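Local structure of trans-4-hydroxy-L-proline dehydratase (Clostridioides difficile 70-100-2010, 6VXC) at residues S380-I383 and L384-D388; G320-R324 and D325-E329. The protein dehydrates trans-4-hydroxy-L-proline to (S)-1-pyrroline-5-carboxylate by glycyl radical chemistry, a step in anaerobic hydroxyproline breakdown. All coordinates share one frame; numbering follows the deposited sequence.

Contact 1 (S380-I383 and L384-D388); sequences SYII and LDVMD
The carboxylate of D385 lies flat over the carbonyl oxygen of Y381, one turn back on the same helix: Y381 O sits almost straight beneath D385 CG, 3.4 Å away, facing the carboxylate rather than its rim. Water 1 ties the two acceptors together, donating to both Y381 O and D385 OD1, each at 3.1 Å. The same water lies in the plane of the phenol of Y381, at the ring's edge. D385 CG gets there by standing anti to its own carbonyl carbon (chi1 -73°), which swings it back along the helix. Its charge is well matched, R324 bridging OD2 and R412 bridging OD1, so it is probably held ionised.

Both segments belong to helix 378-390, the crossover of a beta-alpha-beta unit that joins the parallel neighbouring strands 362-366 and 396-401. The backbone bonds are regular i to i+4 ones, for instance M387 N to I383 O at 2.9 Å. Around this ladder the apolar side chains sort by direction. I383, L384 and M387 turn to strand 396-401. L384 CG passes S380 O at 3.6 Å, and M387, with CG wedged between its backbone N and carbonyl carbon (chi1 73°), runs past I383 O at 3.5 Å. On the flank facing helix 324-339, I382 CG2 meets V386 CG1 at 4.1 Å, the two branches slanting across each other; the V386 rotamer is doubtful, so this pair should be read loosely. S380 keeps its hydroxyl busy with D306.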
ATOM      1  N   SER A 380      -3.948  22.077  -5.685  1.00 12.22           N
ATOM      2  CA  SER A 380      -2.660  21.392  -5.586  1.00 11.28           C
ATOM      3  C   SER A 380      -1.746  22.093  -4.599  1.00 12.38           C
ATOM      4  O   SER A 380      -1.072  21.447  -3.784  1.00 14.01           O
ATOM      5  CB  SER A 380      -1.969  21.313  -6.954  1.00  9.75           C
ATOM      6  OG  SER A 380      -2.835  20.910  -7.986  1.00 13.68           O
ATOM      7  N   TYR A 381      -1.681  23.420  -4.685  1.00 11.77           N
ATOM      8  CA  TYR A 381      -0.821  24.164  -3.779  1.00 10.79           C
ATOM      9  C   TYR A 381      -1.375  24.173  -2.365  1.00 11.50           C
ATOM     10  O   TYR A 381      -0.601  24.150  -1.405  1.00 14.58           O
ATOM     11  CB  TYR A 381      -0.605  25.585  -4.305  1.00 13.25           C
ATOM     12  CG  TYR A 381       0.383  25.630  -5.438  1.00 14.29           C
ATOM     13  CD1 TYR A 381       1.736  25.426  -5.195  1.00 11.98           C
ATOM     14  CD2 TYR A 381      -0.030  25.866  -6.745  1.00 13.61           C
ATOM     15  CE1 TYR A 381       2.669  25.463  -6.212  1.00 13.56           C
ATOM     16  CE2 TYR A 381       0.891  25.902  -7.783  1.00 14.44           C
ATOM     17  CZ  TYR A 381       2.244  25.699  -7.508  1.00 17.61           C
ATOM     18  OH  TYR A 381       3.163  25.743  -8.530  1.00 16.95           O
ATOM     19  N   ILE A 382      -2.707  24.185  -2.216  1.00 11.63           N
ATOM     20  CA  ILE A 382      -3.294  24.061  -0.888  1.00 13.31           C
ATOM     21  C   ILE A 382      -2.898  22.725  -0.251  1.00 13.36           C
ATOM     22  O   ILE A 382      -2.520  22.675   0.922  1.00 14.38           O
ATOM     23  CB  ILE A 382      -4.823  24.247  -0.949  1.00 11.31           C
ATOM     24  CG1 ILE A 382      -5.201  25.634  -1.487  1.00 14.57           C
ATOM     25  CG2 ILE A 382      -5.424  24.101   0.422  1.00 12.69           C
ATOM     26  CD1 ILE A 382      -6.715  25.805  -1.745  1.00 14.68           C
ATOM     27  N   ILE A 383      -2.960  21.627  -1.014  1.00 11.85           N
ATOM     28  CA  ILE A 383      -2.584  20.318  -0.464  1.00  9.40           C
ATOM     29  C   ILE A 383      -1.126  20.316  -0.005  1.00 11.06           C
ATOM     30  O   ILE A 383      -0.800  19.812   1.077  1.00 10.61           O
ATOM     31  CB  ILE A 383      -2.852  19.212  -1.501  1.00  9.77           C
ATOM     32  CG1 ILE A 383      -4.370  19.050  -1.692  1.00 11.18           C
ATOM     33  CG2 ILE A 383      -2.165  17.891  -1.084  1.00  9.35           C
ATOM     34  CD1 ILE A 383      -4.779  18.208  -2.898  1.00 12.01           C
ATOM     35  N   LEU A 384      -0.224  20.888  -0.809  1.00 11.04           N
ATOM     36  CA  LEU A 384       1.170  20.988  -0.377  1.00 12.22           C
ATOM     37  C   LEU A 384       1.298  21.788   0.918  1.00 12.08           C
ATOM     38  O   LEU A 384       2.044  21.395   1.825  1.00 12.92           O
ATOM     39  CB  LEU A 384       2.031  21.594  -1.485  1.00 11.11           C
ATOM     40  CG  LEU A 384       2.275  20.767  -2.748  1.00 13.47           C
ATOM     41  CD1 LEU A 384       3.379  21.403  -3.587  1.00 12.61           C
ATOM     42  CD2 LEU A 384       2.631  19.314  -2.409  1.00 13.08           C
ATOM     43  N   ASP A 385       0.542  22.885   1.046  1.00 11.78           N
ATOM     44  CA  ASP A 385       0.568  23.647   2.292  1.00 13.33           C
ATOM     45  C   ASP A 385       0.058  22.820   3.474  1.00 11.73           C
ATOM     46  O   ASP A 385       0.620  22.898   4.573  1.00 14.18           O
ATOM     47  CB  ASP A 385      -0.254  24.934   2.170  1.00 12.56           C
ATOM     48  CG  ASP A 385       0.422  25.996   1.316  1.00 15.90           C
ATOM     49  OD1 ASP A 385       1.655  25.928   1.117  1.00 19.55           O
ATOM     50  OD2 ASP A 385      -0.291  26.904   0.849  1.00 17.22           O
ATOM     51  N   VAL A 386      -1.035  22.060   3.300  1.00 14.30           N
ATOM     52  CA  VAL A 386      -1.542  21.336   4.466  1.00 11.22           C
ATOM     53  C   VAL A 386      -0.624  20.162   4.827  1.00 12.41           C
ATOM     54  O   VAL A 386      -0.412  19.880   6.014  1.00 15.34           O
ATOM     55  CB  VAL A 386      -3.019  20.890   4.315  1.00 16.56           C
ATOM     56  CG1 VAL A 386      -3.735  21.518   3.125  1.00 15.79           C
ATOM     57  CG2 VAL A 386      -3.193  19.377   4.400  1.00 11.72           C
ATOM     58  N   MET A 387      -0.054  19.459   3.838  1.00 13.20           N
ATOM     59  CA  MET A 387       0.820  18.348   4.220  1.00 11.19           C
ATOM     60  C   MET A 387       2.071  18.867   4.928  1.00 11.90           C
ATOM     61  O   MET A 387       2.519  18.280   5.924  1.00 12.80           O
ATOM     62  CB  MET A 387       1.178  17.478   3.007  1.00 10.53           C
ATOM     63  CG  MET A 387       2.153  18.082   2.019  1.00 11.84           C
ATOM     64  SD  MET A 387       2.763  16.921   0.770  1.00 14.63           S
ATOM     65  CE  MET A 387       3.771  15.833   1.791  1.00 10.46           C
ATOM     66  N   ASP A 388       2.594  20.006   4.466  1.00 13.07           N
ATOM     67  CA  ASP A 388       3.729  20.666   5.105  1.00 12.07           C
ATOM     68  C   ASP A 388       3.395  21.049   6.546  1.00 13.87           C
ATOM     69  O   ASP A 388       4.094  20.661   7.488  1.00 14.86           O
ATOM     70  CB  ASP A 388       4.082  21.896   4.263  1.00 11.84           C
ATOM     71  CG  ASP A 388       5.425  22.521   4.586  1.00 14.28           C
ATOM     72  OD1 ASP A 388       6.256  21.918   5.301  1.00 17.16           O
ATOM     73  OD2 ASP A 388       5.647  23.646   4.070  1.00 15.32           O
TER
HETATM   74  O   HOH W   1       2.258  25.281  -1.855  1.00 23.50           O

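Contact 2 (G320-R324 and D325-E329)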
ATOM      1  N   GLY A 320     -18.840  32.996  -3.377  1.00 24.70           N
ATOM      2  CA  GLY A 320     -18.632  33.634  -2.094  1.00 21.28           C
ATOM      3  C   GLY A 320     -18.872  32.788  -0.874  1.00 20.91           C
ATOM      4  O   GLY A 320     -18.976  33.337   0.221  1.00 22.33           O
ATOM      5  N   ILE A 321     -18.930  31.459  -1.010  1.00 20.39           N
ATOM      6  CA  ILE A 321     -19.138  30.588   0.140  1.00 16.64           C
ATOM      7  C   ILE A 321     -17.858  29.913   0.608  1.00 18.43           C
ATOM      8  O   ILE A 321     -17.883  29.165   1.591  1.00 17.40           O
ATOM      9  CB  ILE A 321     -20.214  29.522  -0.152  1.00 17.54           C
ATOM     10  CG1 ILE A 321     -19.772  28.577  -1.271  1.00 17.04           C
ATOM     11  CG2 ILE A 321     -21.555  30.174  -0.476  1.00 22.00           C
ATOM     12  CD1 ILE A 321     -20.643  27.345  -1.384  1.00 20.24           C
ATOM     13  N   LEU A 322     -16.734  30.184  -0.040  1.00 19.30           N
ATOM     14  CA  LEU A 322     -15.475  29.535   0.290  1.00 16.11           C
ATOM     15  C   LEU A 322     -14.344  30.499  -0.018  1.00 15.79           C
ATOM     16  O   LEU A 322     -14.441  31.312  -0.939  1.00 20.14           O
ATOM     17  CB  LEU A 322     -15.276  28.241  -0.516  1.00 14.97           C
ATOM     18  CG  LEU A 322     -14.126  27.289  -0.152  1.00 17.49           C
ATOM     19  CD1 LEU A 322     -14.333  26.698   1.228  1.00 15.96           C
ATOM     20  CD2 LEU A 322     -14.072  26.160  -1.154  1.00 15.19           C
ATOM     21  N   ASP A 323     -13.264  30.389   0.746  1.00 16.24           N
ATOM     22  CA  ASP A 323     -12.009  31.042   0.408  1.00 16.01           C
ATOM     23  C   ASP A 323     -10.858  30.054   0.624  1.00 17.14           C
ATOM     24  O   ASP A 323     -11.054  28.926   1.085  1.00 15.30           O
ATOM     25  CB  ASP A 323     -11.815  32.337   1.217  1.00 18.16           C
ATOM     26  CG  ASP A 323     -11.786  32.105   2.721  1.00 19.38           C
ATOM     27  OD1 ASP A 323     -11.747  30.945   3.162  1.00 23.96           O
ATOM     28  OD2 ASP A 323     -11.758  33.104   3.471  1.00 26.00           O
ATOM     29  N   ARG A 324      -9.638  30.488   0.297  1.00 15.28           N
ATOM     30  CA  ARG A 324      -8.498  29.585   0.386  1.00 14.92           C
ATOM     31  C   ARG A 324      -8.315  29.060   1.802  1.00 15.33           C
ATOM     32  O   ARG A 324      -8.015  27.877   2.000  1.00 16.69           O
ATOM     33  CB  ARG A 324      -7.222  30.290  -0.083  1.00 16.57           C
ATOM     34  CG  ARG A 324      -6.075  29.328  -0.373  1.00 15.57           C
ATOM     35  CD  ARG A 324      -4.761  30.041  -0.621  1.00 22.63           C
ATOM     36  NE  ARG A 324      -3.741  29.169  -1.203  1.00 19.93           N
ATOM     37  CZ  ARG A 324      -2.904  28.406  -0.506  1.00 20.79           C
ATOM     38  NH1 ARG A 324      -1.999  27.660  -1.141  1.00 19.65           N
ATOM     39  NH2 ARG A 324      -2.960  28.394   0.818  1.00 17.69           N
ATOM     40  N   ASP A 325      -8.514  29.920   2.800  1.00 14.97           N
ATOM     41  CA  ASP A 325      -8.308  29.514   4.187  1.00 14.40           C
ATOM     42  C   ASP A 325      -9.275  28.409   4.599  1.00 15.57           C
ATOM     43  O   ASP A 325      -8.883  27.451   5.276  1.00 14.12           O
ATOM     44  CB  ASP A 325      -8.459  30.715   5.113  1.00 15.08           C
ATOM     45  CG  ASP A 325      -7.213  31.586   5.150  1.00 18.54           C
ATOM     46  OD1 ASP A 325      -6.160  31.176   4.623  1.00 17.73           O
ATOM     47  OD2 ASP A 325      -7.296  32.678   5.735  1.00 22.18           O
ATOM     48  N   ARG A 326     -10.560  28.557   4.249  1.00 12.73           N
ATOM     49  CA  ARG A 326     -11.533  27.540   4.639  1.00 15.65           C
ATOM     50  C   ARG A 326     -11.304  26.252   3.858  1.00 15.19           C
ATOM     51  O   ARG A 326     -11.452  25.159   4.409  1.00 17.39           O
ATOM     52  CB  ARG A 326     -12.963  28.052   4.437  1.00 14.59           C
ATOM     53  CG  ARG A 326     -14.084  27.033   4.765  1.00 18.40           C
ATOM     54  CD  ARG A 326     -14.135  26.677   6.257  1.00 20.33           C
ATOM     55  NE  ARG A 326     -15.480  26.300   6.702  1.00 23.24           N
ATOM     56  CZ  ARG A 326     -15.882  26.328   7.969  1.00 20.93           C
ATOM     57  NH1 ARG A 326     -15.077  26.806   8.909  1.00 24.30           N
ATOM     58  NH2 ARG A 326     -17.115  25.964   8.282  1.00 18.51           N
ATOM     59  N   ALA A 327     -10.934  26.366   2.577  1.00 15.89           N
ATOM     60  CA  ALA A 327     -10.555  25.187   1.794  1.00 12.05           C
ATOM     61  C   ALA A 327      -9.361  24.469   2.406  1.00 13.59           C
ATOM     62  O   ALA A 327      -9.322  23.234   2.434  1.00 13.34           O
ATOM     63  CB  ALA A 327     -10.258  25.570   0.350  1.00 11.00           C
ATOM     64  N   GLN A 328      -8.363  25.222   2.884  1.00 14.52           N
ATOM     65  CA  GLN A 328      -7.236  24.597   3.557  1.00 13.19           C
ATOM     66  C   GLN A 328      -7.658  24.002   4.889  1.00 15.67           C
ATOM     67  O   GLN A 328      -7.225  22.899   5.242  1.00 15.87           O
ATOM     68  CB  GLN A 328      -6.110  25.605   3.772  1.00 15.52           C
ATOM     69  CG  GLN A 328      -4.936  25.002   4.510  1.00 13.87           C
ATOM     70  CD  GLN A 328      -3.694  25.896   4.492  1.00 17.43           C
ATOM     71  OE1 GLN A 328      -3.650  26.923   3.799  1.00 16.68           O
ATOM     72  NE2 GLN A 328      -2.673  25.495   5.238  1.00 14.34           N
ATOM     73  N   GLU A 329      -8.510  24.718   5.634  1.00 14.79           N
ATOM     74  CA  GLU A 329      -8.971  24.232   6.928  1.00 13.21           C
ATOM     75  C   GLU A 329      -9.701  22.897   6.775  1.00 14.49           C
ATOM     76  O   GLU A 329      -9.512  21.978   7.580  1.00 15.01           O
ATOM     77  CB  GLU A 329      -9.872  25.279   7.597  1.00 15.94           C
ATOM     78  CG  GLU A 329     -10.421  24.847   8.966  1.00 17.04           C
ATOM     79  CD  GLU A 329     -11.326  25.896   9.627  1.00 17.38           C
ATOM     80  OE1 GLU A 329     -11.353  25.968  10.864  1.00 18.58           O
ATOM     81  OE2 GLU A 329     -12.035  26.615   8.910  1.00 16.98           O
TER
HETATM   82  O   HOH W   2      -4.824  29.202   2.863  1.00 19.81           O
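L322 and R326 run across one another at about a right angle, L322 CD1 resting on R326 CG at 3.6 Å, while the other methyl, CD2, reaches A327 CB at 4.1 Å. Beside them D323 turns its carboxylate into the start of the helix. With CG set between the backbone N and the carbonyl carbon (chi1 60°), OD1 takes the N-H of R326 at 2.9 Å, approached nearly end-on to the C-O bond. This makes D323 the N-cap of helix 324-339, and its main-chain O then accepts from A327 N, a bond that is straight at 171°. L322 and A327 occupy the two positions of a hydrophobic staple around that cap. Helix 305-318 closes in a Schellman motif at G320, and only a few residues separate it from the cap.

Further along, the guanidinium of R324 and the amide of Q328 stand nearly perpendicular, their planes 79° apart. Water 2 sits at the guanidinium edge, accepting from R324 NH2 at 2.9 Å and donating to Q328 OE1 at 2.7 Å and to D325 OD1. R324 also bridges to D385, and Q328 NE2 bonds to E332. R326, bent at chi2, reaches on along its own helix, where NH1 forms a salt bridge with E329 OE2 from above the carboxylate plane, at 3.0 Å.

How the contacts relate
Contact 1 is the buried one, a mid-helix stretch in which most touching residues are covered; contact 2 lies farther out, about 31 Å from the centre of the chain against 22 Å, and includes exposed residues at a helix start. They hold different elements, the crossover helix 378-390 and the beginning of helix 324-339, yet the two helices pack directly: I382 CG2 lies 3.7 Å from Q328 CA, next to the charged link from R324 NH1 to D385 OD2. Both use a bridging water and charged groups, but contact 1 sets apolar side chains against strand 396-401 in mid-helix, whereas contact 2 adds an N-cap and its own R326-E329 salt bridge at a partly exposed helix start.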